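Stromal cell-derived factor 2-like protein (Arabidopsis thaliana, PDB 3MAL) takes part in endoplasmic reticulum protein quality control and the unfolded protein response, in a complex with ERDJ3B and BIP1 needed for accumulation of the immune receptor EFR. Local coordinates at residues 32-37 with 186-191; 47-52 with 91-96; 144-149 with 153-158; 160-165 with 169-174. All coordinates share one frame; numbering follows the deposited sequence.

How the contacts relate
From the N terminus, segment 32-37 opens contact 1, whose partner 186-191 lies near the C-terminal end of the folded chain, so the other three contacts nest inside the loop it closes. Contact 2 comes first, joining strand 49-54 to the loop after strand 85-90. Contacts 3 and 4 follow in series: contact 3 closes the short turn 150-152 between barrel strand 143-148 and strand 154-161, and contact 4 closes the turn 166-168 of the hairpin 154-161/170-175. None cross. Contacts 1, 2 and 4 meet around Thr52, Gln169 and His36, where strands of the second sheet come together, and the Ser157 hydroxyl joins contact 3 to contact 4 through Glu171.

Contact 1 (32-37 with 186-191); sequences KFRLHS and AAEGVY
Arg34 and Glu188 meet through a single pair of charged atoms, Arg34 NH2 lying 2.9 Å from Glu188 OE2. The pair is a salt bridge, but as a hydrogen bond it is weak, since the N-H...O angle is only 117°. The carboxylate approaches the guanidinium obliquely, with the two planes 65° apart and the side chains crossing at about a right angle, and one oxygen rather than two takes part. Attraction between opposite charges therefore probably counts for more here than directional bonding.

A second partner helps to orient the arginine. Its NH1 donates to the carbonyl Lys32 O at 2.9 Å, and that oxygen lies in the guanidinium plane, at its edge. A bend at chi2 (91°) turns the chain of Arg34 back far enough to reach this carbonyl two residues earlier. Arginine suits the place because its separate nitrogens can serve a backbone oxygen and a carboxylate together.

The bridge spans two repeats of the MIR beta-trefoil, from the strand beginning at Arg34 in the first to the corner at Glu188 in the third, where strand 184-190 is broken. Glu188 stands at this corner, from which its extended side chain reaches out to the arginine. Its acceptors are divided: OE2 faces Arg34, whereas OE1 forms a salt bridge with Lys25 of strand 23-28. The carbonyl of Glu188 is bound by the hydroxyl of Tyr63. Just beyond the corner, Gly189 N makes a weak 3.3 Å bond to Tyr191 OH, a hydroxyl also hydrogen-bonded to Gln140.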
# COMPACT_ATOMS: atom_id res chain seq x y z
N LYS A 32 -13.44 3.84 2.99
CA LYS A 32 -12.76 5.03 3.53
C LYS A 32 -11.69 4.72 4.60
O LYS A 32 -11.09 5.64 5.15
CB LYS A 32 -13.76 6.09 4.05
CG LYS A 32 -14.97 6.38 3.11
CD LYS A 32 -14.52 6.81 1.71
CE LYS A 32 -15.76 7.05 0.81
NZ LYS A 32 -15.38 7.26 -0.62
N PHE A 33 -11.43 3.44 4.87
CA PHE A 33 -10.35 3.06 5.81
C PHE A 33 -8.96 3.33 5.22
O PHE A 33 -8.78 3.30 3.99
CB PHE A 33 -10.48 1.59 6.27
CG PHE A 33 -11.56 1.35 7.34
CD1 PHE A 33 -12.85 1.89 7.20
CD2 PHE A 33 -11.29 0.57 8.46
CE1 PHE A 33 -13.85 1.68 8.20
CE2 PHE A 33 -12.26 0.34 9.45
CZ PHE A 33 -13.55 0.90 9.31
N ARG A 34 -7.98 3.58 6.08
CA ARG A 34 -6.64 3.90 5.62
C ARG A 34 -5.67 2.71 5.73
O ARG A 34 -5.65 1.99 6.73
CB ARG A 34 -6.06 5.09 6.39
CG ARG A 34 -6.61 6.41 6.01
CD ARG A 34 -7.80 6.74 6.90
NE ARG A 34 -7.99 8.18 7.03
CZ ARG A 34 -9.01 8.84 6.52
NH1 ARG A 34 -9.95 8.17 5.86
NH2 ARG A 34 -9.11 10.15 6.67
N LEU A 35 -4.85 2.52 4.70
CA LEU A 35 -3.78 1.53 4.76
C LEU A 35 -2.88 1.83 5.97
O LEU A 35 -2.38 2.94 6.14
CB LEU A 35 -3.00 1.52 3.43
CG LEU A 35 -1.97 0.39 3.23
CD1 LEU A 35 -2.68 -0.97 3.08
CD2 LEU A 35 -1.02 0.70 2.04
N HIS A 36 -2.66 0.81 6.80
CA HIS A 36 -2.10 0.98 8.12
C HIS A 36 -1.20 -0.20 8.52
O HIS A 36 -1.43 -1.36 8.15
CB HIS A 36 -3.28 1.15 9.10
CG HIS A 36 -2.93 1.09 10.56
ND1 HIS A 36 -2.90 -0.09 11.27
CD2 HIS A 36 -2.71 2.08 11.47
CE1 HIS A 36 -2.60 0.17 12.53
NE2 HIS A 36 -2.50 1.47 12.68
N SER A 37 -0.14 0.11 9.27
CA SER A 37 0.70 -0.96 9.85
C SER A 37 1.10 -0.59 11.26
O SER A 37 0.72 0.47 11.77
CB SER A 37 1.91 -1.32 8.95
OG SER A 37 2.45 -2.60 9.29
N ALA A 186 -4.88 8.17 -3.04
CA ALA A 186 -3.88 8.82 -2.19
C ALA A 186 -4.49 10.09 -1.60
O ALA A 186 -5.13 10.89 -2.30
CB ALA A 186 -2.59 9.13 -2.96
N ALA A 187 -4.28 10.28 -0.29
CA ALA A 187 -4.79 11.48 0.41
C ALA A 187 -3.84 11.98 1.52
O ALA A 187 -2.85 11.30 1.88
CB ALA A 187 -6.16 11.18 0.98
N GLU A 188 -4.14 13.15 2.07
CA GLU A 188 -3.43 13.63 3.27
C GLU A 188 -1.91 13.62 3.14
O GLU A 188 -1.21 13.47 4.12
CB GLU A 188 -3.83 12.81 4.51
CG GLU A 188 -5.22 13.08 4.90
CD GLU A 188 -5.71 12.26 6.07
OE1 GLU A 188 -5.00 12.09 7.10
OE2 GLU A 188 -6.86 11.81 5.98
N GLY A 189 -1.40 13.79 1.93
CA GLY A 189 0.02 13.60 1.75
C GLY A 189 0.87 14.84 1.89
O GLY A 189 0.36 15.95 2.02
N VAL A 190 2.18 14.63 1.93
CA VAL A 190 3.13 15.72 1.78
C VAL A 190 3.94 15.38 0.55
O VAL A 190 4.68 14.39 0.53
CB VAL A 190 4.02 15.87 3.03
CG1 VAL A 190 5.12 16.90 2.77
CG2 VAL A 190 3.17 16.25 4.25
N TYR A 191 3.79 16.19 -0.49
CA TYR A 191 4.38 15.87 -1.79
C TYR A 191 5.62 16.72 -2.10
O TYR A 191 5.57 17.96 -2.06
CB TYR A 191 3.31 15.98 -2.89
CG TYR A 191 1.96 15.38 -2.48
CD1 TYR A 191 0.84 16.19 -2.33
CD2 TYR A 191 1.81 14.02 -2.24
CE1 TYR A 191 -0.39 15.67 -1.94
CE2 TYR A 191 0.57 13.47 -1.86
CZ TYR A 191 -0.52 14.31 -1.71
OH TYR A 191 -1.74 13.82 -1.34

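Contact 2 (47-52 with 91-96); sequences GQQSVT and MKTRKW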
# COMPACT_ATOMS: atom_id res chain seq x y z
N GLY A 47 3.71 -15.05 9.17
CA GLY A 47 4.16 -14.54 10.47
C GLY A 47 4.88 -13.19 10.37
O GLY A 47 5.52 -12.75 11.34
N GLN A 48 4.80 -12.51 9.22
CA GLN A 48 5.43 -11.18 9.10
C GLN A 48 4.54 -10.09 9.75
O GLN A 48 3.43 -10.37 10.18
CB GLN A 48 5.75 -10.85 7.63
CG GLN A 48 6.87 -11.75 7.03
CD GLN A 48 6.95 -11.68 5.52
OE1 GLN A 48 6.37 -10.79 4.89
NE2 GLN A 48 7.66 -12.63 4.93
N GLN A 49 5.05 -8.86 9.81
CA GLN A 49 4.31 -7.71 10.37
C GLN A 49 3.00 -7.52 9.62
O GLN A 49 2.98 -7.51 8.37
CB GLN A 49 5.16 -6.44 10.27
CG GLN A 49 4.54 -5.18 10.92
CD GLN A 49 5.48 -3.98 10.85
OE1 GLN A 49 5.23 -3.01 10.12
NE2 GLN A 49 6.58 -4.05 11.61
N SER A 50 1.92 -7.33 10.37
CA SER A 50 0.58 -7.24 9.79
C SER A 50 0.25 -5.85 9.26
O SER A 50 0.88 -4.84 9.62
CB SER A 50 -0.46 -7.68 10.82
OG SER A 50 -0.46 -6.78 11.92
N VAL A 51 -0.69 -5.83 8.33
CA VAL A 51 -1.15 -4.61 7.65
C VAL A 51 -2.70 -4.67 7.74
O VAL A 51 -3.28 -5.74 7.59
CB VAL A 51 -0.66 -4.59 6.17
CG1 VAL A 51 -1.40 -3.52 5.35
CG2 VAL A 51 0.85 -4.38 6.11
N THR A 52 -3.34 -3.53 8.00
CA THR A 52 -4.79 -3.46 8.15
C THR A 52 -5.36 -2.20 7.54
O THR A 52 -4.61 -1.31 7.10
CB THR A 52 -5.23 -3.45 9.65
OG1 THR A 52 -4.86 -2.20 10.26
CG2 THR A 52 -4.62 -4.62 10.43
N MET A 91 6.33 4.52 7.32
CA MET A 91 7.20 5.53 7.92
C MET A 91 7.63 5.15 9.33
O MET A 91 8.79 5.34 9.70
CB MET A 91 6.52 6.89 7.96
CG MET A 91 6.63 7.71 6.68
SD MET A 91 6.08 9.42 6.97
CE MET A 91 7.48 10.14 7.80
N LYS A 92 6.71 4.61 10.10
CA LYS A 92 6.95 4.36 11.52
C LYS A 92 7.85 3.17 11.78
O LYS A 92 8.66 3.21 12.70
CB LYS A 92 5.61 4.21 12.28
CG LYS A 92 4.86 5.53 12.47
CD LYS A 92 5.43 6.34 13.60
CE LYS A 92 5.20 5.67 14.94
NZ LYS A 92 3.78 5.43 15.16
N THR A 93 7.72 2.10 10.97
CA THR A 93 8.50 0.87 11.18
C THR A 93 9.60 0.63 10.14
O THR A 93 10.45 -0.24 10.34
CB THR A 93 7.62 -0.42 11.24
OG1 THR A 93 7.01 -0.64 9.97
CG2 THR A 93 6.55 -0.33 12.33
N ARG A 94 9.59 1.38 9.04
CA ARG A 94 10.58 1.19 7.98
C ARG A 94 10.44 -0.11 7.17
O ARG A 94 11.29 -0.42 6.33
CB ARG A 94 12.00 1.32 8.56
CG ARG A 94 12.34 2.71 8.95
CD ARG A 94 13.06 3.28 7.74
NE ARG A 94 12.48 4.52 7.32
CZ ARG A 94 12.81 5.17 6.22
NH1 ARG A 94 13.74 4.69 5.39
NH2 ARG A 94 12.21 6.31 5.96
N LYS A 95 9.36 -0.86 7.40
CA LYS A 95 9.12 -2.10 6.63
C LYS A 95 8.37 -1.80 5.32
O LYS A 95 7.73 -0.75 5.20
CB LYS A 95 8.39 -3.18 7.47
CG LYS A 95 9.13 -3.58 8.79
CD LYS A 95 8.75 -5.03 9.17
CE LYS A 95 9.55 -5.60 10.37
NZ LYS A 95 10.98 -5.20 10.36
N TRP A 96 8.48 -2.71 4.34
CA TRP A 96 7.96 -2.48 2.98
C TRP A 96 6.61 -3.17 2.80
O TRP A 96 6.46 -4.31 3.22
CB TRP A 96 8.94 -3.05 1.93
CG TRP A 96 10.31 -2.50 2.10
CD1 TRP A 96 11.34 -3.02 2.83
CD2 TRP A 96 10.78 -1.27 1.56
NE1 TRP A 96 12.44 -2.18 2.77
CE2 TRP A 96 12.11 -1.10 2.00
CE3 TRP A 96 10.20 -0.28 0.75
CZ2 TRP A 96 12.87 0.02 1.65
CZ3 TRP A 96 10.97 0.81 0.38
CH2 TRP A 96 12.28 0.96 0.84
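The backbones do not pair: Gln49 and Lys95 come closest, their CA atoms 8.3 Å apart, and side chains bridge the interval between strand 49-54 and the irregular segment 91-96. Gln49 does the reaching. With CG anti to the backbone N (chi1 -176°) and the chain extended beyond it, its amide is carried across to Thr93, which comes from the opposite direction.

Thr93 OG1 donates to Gln49 OE1 over 3.0 Å, in the carbonyl plane and on a lone pair. The same amide oxygen is hydrogen-bonded to Ser37 OG, so two hydroxyls serve it, while Thr93 OG1 is also bonded to His90 ND1. Lys95 N adds a weak bond to Thr93 OG1. A glutamine suits this span, being long enough to cross it without placing a charge in a partly buried setting.

The aliphatic part of Lys95 passes obliquely by the amide, with its CD 3.4 Å from Gln49 NE2, and its ammonium goes on to the carbonyl of Gly116. In the MIR beta-trefoil, the contact ties the loop leading from barrel strand 85-90 to strand 96-100 onto strand 49-54 of the second sheet, where Gln49 and Lys95 both touch Cys114 of strand 110-115.

Contact 3 (144-149 with 153-158); sequences VRLQHI and GYLHSH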
# COMPACT_ATOMS: atom_id res chain seq x y z
N VAL A 144 -7.03 4.82 -8.20
CA VAL A 144 -5.90 3.98 -8.65
C VAL A 144 -6.07 2.57 -8.09
O VAL A 144 -6.86 2.33 -7.17
CB VAL A 144 -4.49 4.54 -8.18
CG1 VAL A 144 -4.27 5.98 -8.66
CG2 VAL A 144 -4.33 4.46 -6.63
N ARG A 145 -5.33 1.64 -8.67
CA ARG A 145 -5.18 0.30 -8.09
C ARG A 145 -3.69 0.10 -7.93
O ARG A 145 -2.91 0.76 -8.62
CB ARG A 145 -5.76 -0.78 -9.03
CG ARG A 145 -7.26 -0.65 -9.26
CD ARG A 145 -7.86 -1.87 -10.01
NE ARG A 145 -9.02 -1.45 -10.81
CZ ARG A 145 -10.28 -1.50 -10.41
NH1 ARG A 145 -10.61 -1.96 -9.23
NH2 ARG A 145 -11.23 -1.09 -11.22
N LEU A 146 -3.30 -0.78 -7.02
CA LEU A 146 -1.90 -1.22 -6.90
C LEU A 146 -1.86 -2.74 -7.07
O LEU A 146 -2.45 -3.49 -6.28
CB LEU A 146 -1.34 -0.81 -5.55
CG LEU A 146 -1.14 0.69 -5.31
CD1 LEU A 146 -0.98 0.93 -3.84
CD2 LEU A 146 0.06 1.20 -6.10
N GLN A 147 -1.17 -3.18 -8.11
CA GLN A 147 -1.09 -4.60 -8.42
C GLN A 147 0.27 -5.19 -8.05
O GLN A 147 1.31 -4.74 -8.53
CB GLN A 147 -1.42 -4.87 -9.89
CG GLN A 147 -1.55 -6.37 -10.20
CD GLN A 147 -1.84 -6.68 -11.64
OE1 GLN A 147 -1.49 -5.92 -12.55
NE2 GLN A 147 -2.51 -7.83 -11.88
N HIS A 148 0.25 -6.18 -7.17
CA HIS A 148 1.48 -6.79 -6.72
C HIS A 148 2.13 -7.48 -7.93
O HIS A 148 1.49 -8.31 -8.57
CB HIS A 148 1.17 -7.77 -5.59
CG HIS A 148 2.39 -8.36 -4.93
ND1 HIS A 148 2.74 -9.69 -5.04
CD2 HIS A 148 3.33 -7.79 -4.13
CE1 HIS A 148 3.85 -9.92 -4.35
NE2 HIS A 148 4.22 -8.78 -3.78
N ILE A 149 3.36 -7.11 -8.24
CA ILE A 149 4.09 -7.67 -9.41
C ILE A 149 4.19 -9.20 -9.38
O ILE A 149 3.81 -9.86 -10.36
CB ILE A 149 5.52 -7.08 -9.60
CG1 ILE A 149 5.50 -5.55 -9.80
CG2 ILE A 149 6.29 -7.82 -10.76
CD1 ILE A 149 4.81 -5.06 -11.07
N GLY A 153 -1.76 -9.98 -7.50
CA GLY A 153 -2.85 -9.57 -6.61
C GLY A 153 -3.07 -8.05 -6.55
O GLY A 153 -2.09 -7.30 -6.45
N TYR A 154 -4.31 -7.59 -6.66
CA TYR A 154 -4.61 -6.17 -6.43
C TYR A 154 -4.75 -5.98 -4.93
O TYR A 154 -5.41 -6.79 -4.26
CB TYR A 154 -5.92 -5.75 -7.11
CG TYR A 154 -5.85 -5.89 -8.60
CD1 TYR A 154 -5.14 -4.96 -9.36
CD2 TYR A 154 -6.45 -6.97 -9.25
CE1 TYR A 154 -5.05 -5.06 -10.73
CE2 TYR A 154 -6.37 -7.09 -10.64
CZ TYR A 154 -5.65 -6.12 -11.37
OH TYR A 154 -5.52 -6.20 -12.75
N LEU A 155 -4.09 -4.95 -4.40
CA LEU A 155 -4.29 -4.53 -3.02
C LEU A 155 -5.79 -4.32 -2.79
O LEU A 155 -6.46 -3.56 -3.52
CB LEU A 155 -3.52 -3.21 -2.76
CG LEU A 155 -3.57 -2.72 -1.31
CD1 LEU A 155 -2.72 -3.64 -0.42
CD2 LEU A 155 -3.07 -1.27 -1.24
N HIS A 156 -6.31 -4.94 -1.73
CA HIS A 156 -7.75 -5.09 -1.57
C HIS A 156 -8.12 -4.89 -0.10
O HIS A 156 -7.36 -5.26 0.77
CB HIS A 156 -8.14 -6.52 -1.99
CG HIS A 156 -9.60 -6.70 -2.23
ND1 HIS A 156 -10.48 -7.11 -1.24
CD2 HIS A 156 -10.34 -6.57 -3.35
CE1 HIS A 156 -11.69 -7.20 -1.74
NE2 HIS A 156 -11.63 -6.89 -3.03
N SER A 157 -9.28 -4.26 0.16
CA SER A 157 -9.88 -4.33 1.47
C SER A 157 -11.40 -4.49 1.36
O SER A 157 -11.97 -4.58 0.26
CB SER A 157 -9.51 -3.11 2.33
OG SER A 157 -9.63 -3.41 3.72
N HIS A 158 -12.05 -4.54 2.53
CA HIS A 158 -13.49 -4.83 2.63
C HIS A 158 -13.94 -4.73 4.08
O HIS A 158 -13.12 -4.68 4.99
CB HIS A 158 -13.88 -6.22 2.08
CG HIS A 158 -12.87 -7.30 2.34
ND1 HIS A 158 -12.77 -8.42 1.54
CD2 HIS A 158 -11.92 -7.44 3.30
CE1 HIS A 158 -11.80 -9.20 1.99
NE2 HIS A 158 -11.27 -8.64 3.06
O HOH W 1 -5.56 -2.18 -5.98
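Strands 144-148 and 154-158 run at 117° between their N-to-C directions and are bridged once, at Gln147 and Tyr154, whose CA atoms are 4.3 Å apart. Two nearly straight hydrogen bonds flank that pair: Leu155 N to Leu146 O (2.9 Å) and His148 N to Gly153 O (2.7 Å). Water 1 extends the link, accepting from Leu146 N and lying within hydrogen-bonding distance of Leu155 O, to which it probably donates.

The side chain of Gln147 lies over the Tyr154 ring. Its CG makes an off-centre CH-pi contact, 4.2 Å from the ring centroid, and the amide farther out is stacked with the ring, the two planes only 11° apart. With CG opposite the backbone N (chi1 -172°), the extended chain passes obliquely over the ring. NE2 is 3.5 Å from Tyr154 OH, but its hydrogen bond goes to the carbonyl of Ser152, which would hold the amide in its stacked position. Glutamine suits this place by combining an aliphatic stem with a flat polar end. Arg145 CD touches Tyr154 CD1 obliquely, while the arginine's polar end is engaged by Glu132, Lys179 and Asn182.

Leu146 and Leu155 instead point the same way, side by side, with CD1 of the first 4.0 Å from CD2 of the second. Both also touch Leu26, placing them in the apolar interior of the trefoil where the barrel strand 143-148 passes into the hairpin 154-161/170-175. The chemistry is thus divided: leucines pack inward, the glutamine-tyrosine stack occupies the other side of the crossing, and straight backbone bonds satisfy buried amides between them.

Contact 4 (160-165 with 169-174); sequences KKYQRI and QQEVCG. With EDO (1,2-ethanediol), chain F; SO4 (sulfate ion), chain D.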
# COMPACT_ATOMS: atom_id res chain seq x y z
N LYS A 160 -14.54 -6.51 6.48
CA LYS A 160 -14.25 -7.76 7.21
C LYS A 160 -13.22 -7.39 8.26
O LYS A 160 -12.11 -6.99 7.91
CB LYS A 160 -13.73 -8.85 6.26
CG LYS A 160 -14.76 -9.22 5.18
CD LYS A 160 -14.42 -10.54 4.50
CE LYS A 160 -15.34 -10.83 3.31
NZ LYS A 160 -16.60 -11.48 3.73
N LYS A 161 -13.61 -7.48 9.54
CA LYS A 161 -12.85 -6.84 10.60
C LYS A 161 -12.30 -7.78 11.65
O LYS A 161 -12.94 -8.78 12.00
CB LYS A 161 -13.70 -5.79 11.32
CG LYS A 161 -14.28 -4.69 10.46
CD LYS A 161 -14.93 -3.69 11.40
CE LYS A 161 -16.17 -3.03 10.84
NZ LYS A 161 -15.86 -1.75 10.18
N TYR A 162 -11.12 -7.44 12.18
CA TYR A 162 -10.57 -8.13 13.36
C TYR A 162 -11.42 -7.79 14.59
O TYR A 162 -12.15 -6.79 14.58
CB TYR A 162 -9.08 -7.74 13.55
CG TYR A 162 -8.24 -8.14 12.34
CD1 TYR A 162 -7.82 -7.20 11.41
CD2 TYR A 162 -7.93 -9.48 12.11
CE1 TYR A 162 -7.06 -7.58 10.28
CE2 TYR A 162 -7.21 -9.88 11.01
CZ TYR A 162 -6.77 -8.94 10.09
OH TYR A 162 -6.06 -9.38 9.01
N GLN A 163 -11.36 -8.62 15.62
CA GLN A 163 -12.19 -8.39 16.82
C GLN A 163 -11.42 -8.20 18.11
O GLN A 163 -11.58 -7.18 18.78
CB GLN A 163 -13.25 -9.47 16.98
CG GLN A 163 -14.53 -9.15 16.20
CD GLN A 163 -14.54 -9.83 14.87
OE1 GLN A 163 -14.06 -10.96 14.74
NE2 GLN A 163 -15.09 -9.15 13.86
N ARG A 164 -10.55 -9.16 18.45
CA ARG A 164 -9.85 -9.13 19.74
C ARG A 164 -8.64 -8.19 19.78
O ARG A 164 -8.63 -7.25 20.59
CB ARG A 164 -9.50 -10.55 20.19
CG ARG A 164 -10.75 -11.35 20.64
CD ARG A 164 -10.41 -12.79 20.92
NE ARG A 164 -11.33 -13.67 20.21
CZ ARG A 164 -12.30 -14.38 20.76
NH1 ARG A 164 -13.07 -15.13 19.99
NH2 ARG A 164 -12.51 -14.37 22.08
N ILE A 165 -7.62 -8.42 18.95
CA ILE A 165 -6.48 -7.50 18.85
C ILE A 165 -6.67 -6.71 17.56
O ILE A 165 -6.93 -7.30 16.51
CB ILE A 165 -5.12 -8.24 18.84
CG1 ILE A 165 -4.92 -9.12 20.10
CG2 ILE A 165 -3.95 -7.25 18.67
CD1 ILE A 165 -4.85 -8.34 21.42
N GLN A 169 -10.47 -2.81 13.01
CA GLN A 169 -9.62 -2.63 11.81
C GLN A 169 -9.96 -3.70 10.76
O GLN A 169 -10.35 -4.81 11.12
CB GLN A 169 -8.14 -2.69 12.16
CG GLN A 169 -7.66 -1.46 12.97
CD GLN A 169 -6.23 -1.61 13.52
OE1 GLN A 169 -5.32 -2.10 12.82
NE2 GLN A 169 -6.01 -1.13 14.76
N GLN A 170 -9.84 -3.35 9.48
CA GLN A 170 -10.24 -4.26 8.39
C GLN A 170 -9.06 -5.11 7.92
O GLN A 170 -7.90 -4.65 7.95
CB GLN A 170 -10.80 -3.48 7.18
CG GLN A 170 -12.08 -2.76 7.48
CD GLN A 170 -12.58 -1.88 6.35
OE1 GLN A 170 -11.89 -1.62 5.34
NE2 GLN A 170 -13.79 -1.39 6.50
N GLU A 171 -9.37 -6.32 7.47
CA GLU A 171 -8.41 -7.12 6.71
C GLU A 171 -7.98 -6.38 5.45
O GLU A 171 -8.80 -5.80 4.73
CB GLU A 171 -9.01 -8.47 6.29
CG GLU A 171 -7.95 -9.50 5.87
CD GLU A 171 -8.53 -10.66 5.09
OE1 GLU A 171 -9.40 -10.41 4.24
OE2 GLU A 171 -8.12 -11.81 5.31
N VAL A 172 -6.67 -6.44 5.18
CA VAL A 172 -6.15 -6.04 3.88
C VAL A 172 -5.57 -7.30 3.24
O VAL A 172 -4.94 -8.11 3.93
CB VAL A 172 -5.10 -4.91 4.02
CG1 VAL A 172 -4.39 -4.60 2.67
CG2 VAL A 172 -5.78 -3.66 4.58
N CYS A 173 -5.85 -7.50 1.96
CA CYS A 173 -5.39 -8.72 1.27
C CYS A 173 -5.20 -8.42 -0.21
O CYS A 173 -5.36 -7.28 -0.63
CB CYS A 173 -6.38 -9.86 1.49
SG CYS A 173 -8.01 -9.56 0.80
N GLY A 174 -4.82 -9.44 -0.98
CA GLY A 174 -4.68 -9.33 -2.43
C GLY A 174 -5.65 -10.30 -3.10
O GLY A 174 -5.81 -11.44 -2.63
C1 EDO F . -8.45 -13.25 16.46
O1 EDO F . -7.93 -13.81 17.69
C2 EDO F . -9.64 -12.41 16.87
O2 EDO F . -9.71 -11.28 16.02
S SO4 D . -13.40 -16.49 16.27
O1 SO4 D . -14.29 -15.98 15.22
O2 SO4 D . -12.21 -15.63 16.45
O3 SO4 D . -14.01 -16.64 17.60
O4 SO4 D . -13.03 -17.85 15.89
O HOH W 2 -4.97 -7.69 7.10
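Lys160 O accepts from Glu171 N at 2.9 Å, and Gln169 O from Tyr162 N, also at 2.9 Å. These bonds flank Lys161 and Gln170, an antiparallel non-hydrogen-bonded pair with CA atoms 4.3 Å apart. The paired side chains cross obliquely and touch lightly through their CG atoms, while their far ends, the Gln170 amide and the Lys161 ammonium, lie against the Phe33 ring.

Tyr162 lays its ring along the partner strand. Its chi1 of -60° sets the ring beside the backbone N, and from there CD1 lies near Gln169 O, and the hydroxyl lies 3.7 Å from Glu171 CG. The tyrosine thus meets the glutamate's methylene stem, and the carboxylate is turned to other partners. Water 2, in the ring plane, accepts from Tyr162 OH at 2.8 Å and from Val172 N at 2.9 Å, joining a side-chain donor to a backbone one. A tyrosine fits here because its ring packs on the strand while its hydroxyl still finds a polar partner.

A second shell fixes the acidic end: Glu171 OE1 is bound by Ser107 and His158, and OE2 by Ser104 and the backbone N of Ile106. Gln170 OE1 is held by Thr31. At the outer loop, Gln163 N donates to O2 of an ethanediol, and Arg164 NH1 weakly to a sulfate O3; both molecules probably come from the crystallisation liquor.

The contact closes the hairpin 154-161/170-175 in the third MIR repeat of the beta-trefoil; beyond it, strand 170-175 pairs antiparallel with strands 49-54 and 110-115, and Gln169 bonds to Thr52.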